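Local coordinates for protein trehalose-6-phosphate phosphatase (Neosartorya fumigata, PDB 5DXN) that is a phosphatase of the haloacid dehalogenase (HAD) superfamily, with a magnesium ion bound at the C-terminal ends of its central parallel strands, at residues L22-Y27 with V212-D217. Sequence-based numbering, arbitrary orientation.
Sequences LFMFDY and VLCLGD. With MG (magnesium ion), chain B.
D26 and D217 meet at a magnesium ion, a worked example of how neighbouring parallel strands can bring two acidic side chains to one metal. Strands 22-26 and 212-216 run almost exactly parallel, 2° apart, and four backbone hydrogen bonds fix their register: L22 O and M24 O accept from L213 N and L215 N, while L213 O and L215 O accept from M24 N and D26 N. D26 can be followed outward. Its CB lies 3.4 Å from L215 O and also borders G216 CA; CG lies anti to the backbone N (chi1 174°), which points the carboxylate toward the ion and D217. There OD2 bonds magnesium at 2.0 Å and also has T30 OG1 as a hydrogen-bond partner, while OD1 accepts from a metal-bound water and pairs with K190 in a salt bridge. D217 supplies OD1 to the same ion at 2.0 Å, its OD2 accepting a hydrogen bond from a second bound water. The two carboxylate planes are only 8° apart, and D26 OD2 stands 2.7 Å from D217 OD1, a closeness that the shared cation probably makes tolerable. D28 O and a third water complete six ligands. Farther back along the strands the side-chain contacts are apolar: L213 CD2 sits at the edge of the F23 ring, 3.7 Å from CE1, and L215 CD1 approaches F25 CE1 at 3.4 Å, while on the other face M24 CE reaches V212 CG1. Aspartates at the C-terminal side of two adjacent central parallel strands, the first opening a DxDx(T/V) sequence, are consistent with the magnesium site of the Rossmann-like HAD core.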
ATOM      1  N   LEU A  22       6.756   6.904  12.108  1.00 13.47           N
ATOM      2  CA  LEU A  22       6.605   6.316  10.774  1.00 14.17           C
ATOM      3  C   LEU A  22       5.282   6.760  10.155  1.00 13.35           C
ATOM      4  O   LEU A  22       4.219   6.619  10.768  1.00 15.90           O
ATOM      5  CB  LEU A  22       6.685   4.796  10.871  1.00 13.01           C
ATOM      6  CG  LEU A  22       6.334   4.001   9.620  1.00 12.78           C
ATOM      7  CD1 LEU A  22       7.330   4.345   8.507  1.00 14.05           C
ATOM      8  CD2 LEU A  22       6.355   2.511   9.917  1.00 16.66           C
ATOM      9  N   PHE A  23       5.356   7.296   8.946  1.00 12.63           N
ATOM     10  CA  PHE A  23       4.167   7.720   8.197  1.00 11.53           C
ATOM     11  C   PHE A  23       4.039   6.908   6.930  1.00 13.42           C
ATOM     12  O   PHE A  23       4.987   6.850   6.140  1.00 13.12           O
ATOM     13  CB  PHE A  23       4.252   9.204   7.825  1.00 13.31           C
ATOM     14  CG  PHE A  23       4.189  10.132   9.008  1.00 13.01           C
ATOM     15  CD1 PHE A  23       2.983  10.687   9.392  1.00 14.73           C
ATOM     16  CD2 PHE A  23       5.334  10.421   9.739  1.00 16.76           C
ATOM     17  CE1 PHE A  23       2.913  11.541  10.488  1.00 18.50           C
ATOM     18  CE2 PHE A  23       5.276  11.259  10.847  1.00 15.72           C
ATOM     19  CZ  PHE A  23       4.066  11.827  11.216  1.00 17.30           C
ATOM     20  N   MET A  24       2.869   6.324   6.699  1.00 12.44           N
ATOM     21  CA  MET A  24       2.641   5.589   5.452  1.00 12.85           C
ATOM     22  C   MET A  24       1.375   6.135   4.806  1.00 13.84           C
ATOM     23  O   MET A  24       0.266   5.955   5.323  1.00 16.32           O
ATOM     24  CB  MET A  24       2.552   4.081   5.730  1.00 13.29           C
ATOM     25  CG  MET A  24       3.828   3.537   6.320  1.00 14.66           C
ATOM     26  SD  MET A  24       3.837   1.776   6.680  1.00 21.05           S
ATOM     27  CE  MET A  24       2.807   1.709   8.131  1.00 19.69           C
ATOM     28  N   PHE A  25       1.548   6.859   3.705  1.00 12.17           N
ATOM     29  CA  PHE A  25       0.451   7.566   3.064  1.00 12.71           C
ATOM     30  C   PHE A  25       0.141   6.965   1.714  1.00 16.50           C
ATOM     31  O   PHE A  25       1.017   6.953   0.852  1.00 14.79           O
ATOM     32  CB  PHE A  25       0.793   9.037   2.806  1.00 15.12           C
ATOM     33  CG  PHE A  25       1.075   9.850   4.033  1.00 16.51           C
ATOM     34  CD1 PHE A  25       0.340   9.698   5.178  1.00 21.55           C
ATOM     35  CD2 PHE A  25       2.068  10.794   4.012  1.00 19.23           C
ATOM     36  CE1 PHE A  25       0.622  10.489   6.313  1.00 21.06           C
ATOM     37  CE2 PHE A  25       2.344  11.586   5.123  1.00 17.25           C
ATOM     38  CZ  PHE A  25       1.619  11.436   6.260  1.00 19.93           C
ATOM     39  N   ASP A  26      -1.090   6.512   1.514  1.00 15.18           N
ATOM     40  CA  ASP A  26      -1.614   6.350   0.157  1.00 18.40           C
ATOM     41  C   ASP A  26      -1.663   7.731  -0.505  1.00 17.66           C
ATOM     42  O   ASP A  26      -1.773   8.743   0.195  1.00 17.85           O
ATOM     43  CB  ASP A  26      -3.014   5.715   0.193  1.00 18.38           C
ATOM     44  CG  ASP A  26      -3.665   5.657  -1.173  1.00 20.60           C
ATOM     45  OD1 ASP A  26      -3.025   5.143  -2.099  1.00 21.51           O
ATOM     46  OD2 ASP A  26      -4.808   6.140  -1.308  1.00 19.90           O
ATOM     47  N   TYR A  27      -1.564   7.784  -1.838  1.00 17.25           N
ATOM     48  CA  TYR A  27      -1.655   9.060  -2.539  1.00 19.31           C
ATOM     49  C   TYR A  27      -3.076   9.400  -2.987  1.00 19.69           C
ATOM     50  O   TYR A  27      -3.740  10.229  -2.387  1.00 22.28           O
ATOM     51  CB  TYR A  27      -0.731   9.077  -3.752  1.00 20.06           C
ATOM     52  CG  TYR A  27      -0.788  10.410  -4.443  1.00 23.32           C
ATOM     53  CD1 TYR A  27      -0.296  11.541  -3.817  1.00 24.45           C
ATOM     54  CD2 TYR A  27      -1.362  10.544  -5.694  1.00 26.19           C
ATOM     55  CE1 TYR A  27      -0.352  12.786  -4.434  1.00 30.05           C
ATOM     56  CE2 TYR A  27      -1.423  11.780  -6.322  1.00 25.20           C
ATOM     57  CZ  TYR A  27      -0.917  12.889  -5.690  1.00 29.93           C
ATOM     58  OH  TYR A  27      -0.981  14.110  -6.315  1.00 31.92           O
ATOM     59  N   VAL A 212       3.024   5.706  14.625  1.00 13.03           N
ATOM     60  CA  VAL A 212       2.793   5.256  13.252  1.00 14.69           C
ATOM     61  C   VAL A 212       1.470   5.832  12.774  1.00 13.85           C
ATOM     62  O   VAL A 212       0.456   5.675  13.445  1.00 15.31           O
ATOM     63  CB  VAL A 212       2.736   3.739  13.146  1.00 14.75           C
ATOM     64  CG1 VAL A 212       2.510   3.340  11.669  1.00 16.09           C
ATOM     65  CG2 VAL A 212       3.996   3.111  13.661  1.00 16.29           C
ATOM     66  N   LEU A 213       1.489   6.543  11.658  1.00 12.89           N
ATOM     67  CA  LEU A 213       0.263   7.065  11.056  1.00 13.39           C
ATOM     68  C   LEU A 213       0.131   6.480   9.671  1.00 13.48           C
ATOM     69  O   LEU A 213       1.018   6.645   8.821  1.00 14.35           O
ATOM     70  CB  LEU A 213       0.275   8.605  10.998  1.00 14.88           C
ATOM     71  CG  LEU A 213      -0.899   9.263  10.265  1.00 14.63           C
ATOM     72  CD1 LEU A 213      -2.276   8.858  10.926  1.00 15.64           C
ATOM     73  CD2 LEU A 213      -0.745  10.779  10.224  1.00 16.16           C
ATOM     74  N   CYS A 214      -0.970   5.783   9.449  1.00 10.79           N
ATOM     75  CA  CYS A 214      -1.153   5.053   8.205  1.00 12.25           C
ATOM     76  C   CYS A 214      -2.506   5.469   7.645  1.00 16.25           C
ATOM     77  O   CYS A 214      -3.518   5.323   8.330  1.00 14.68           O
ATOM     78  CB  CYS A 214      -1.068   3.559   8.481  1.00 12.83           C
ATOM     79  SG  CYS A 214      -1.407   2.574   7.027  1.00 21.05           S
ATOM     80  N   LEU A 215      -2.511   6.016   6.429  1.00 13.69           N
ATOM     81  CA  LEU A 215      -3.689   6.653   5.843  1.00 12.72           C
ATOM     82  C   LEU A 215      -4.027   6.097   4.469  1.00 13.40           C
ATOM     83  O   LEU A 215      -3.144   5.971   3.629  1.00 15.65           O
ATOM     84  CB  LEU A 215      -3.466   8.170   5.711  1.00 15.56           C
ATOM     85  CG  LEU A 215      -3.565   9.018   6.973  1.00 18.77           C
ATOM     86  CD1 LEU A 215      -2.684  10.234   6.881  1.00 19.79           C
ATOM     87  CD2 LEU A 215      -4.983   9.502   7.109  1.00 23.42           C
ATOM     88  N   GLY A 216      -5.299   5.779   4.226  1.00 14.17           N
ATOM     89  CA  GLY A 216      -5.706   5.400   2.880  1.00 16.36           C
ATOM     90  C   GLY A 216      -7.214   5.471   2.736  1.00 17.65           C
ATOM     91  O   GLY A 216      -7.913   5.580   3.736  1.00 18.75           O
ATOM     92  N   ASP A 217      -7.719   5.354   1.508  1.00 19.06           N
ATOM     93  CA  ASP A 217      -9.114   5.666   1.235  1.00 18.64           C
ATOM     94  C   ASP A 217      -9.941   4.517   0.651  1.00 23.07           C
ATOM     95  O   ASP A 217     -11.162   4.625   0.609  1.00 23.85           O
ATOM     96  CB  ASP A 217      -9.204   6.866   0.269  1.00 20.15           C
ATOM     97  CG  ASP A 217      -8.697   6.533  -1.136  1.00 23.66           C
ATOM     98  OD1 ASP A 217      -7.544   6.077  -1.274  1.00 24.08           O
ATOM     99  OD2 ASP A 217      -9.454   6.712  -2.120  1.00 26.66           O
TER
HETATM  100 MG    MG B 301      -6.150   5.790  -2.723  1.00 19.21          MG
HETATM  101  O   HOH W   1      -4.830   5.388  -4.273  1.00 27.00           O
HETATM  102  O   HOH W   2      -7.810   5.648  -4.016  1.00 29.42           O
HETATM  103  O   HOH W   3      -6.207   3.805  -2.287  1.00 23.93           O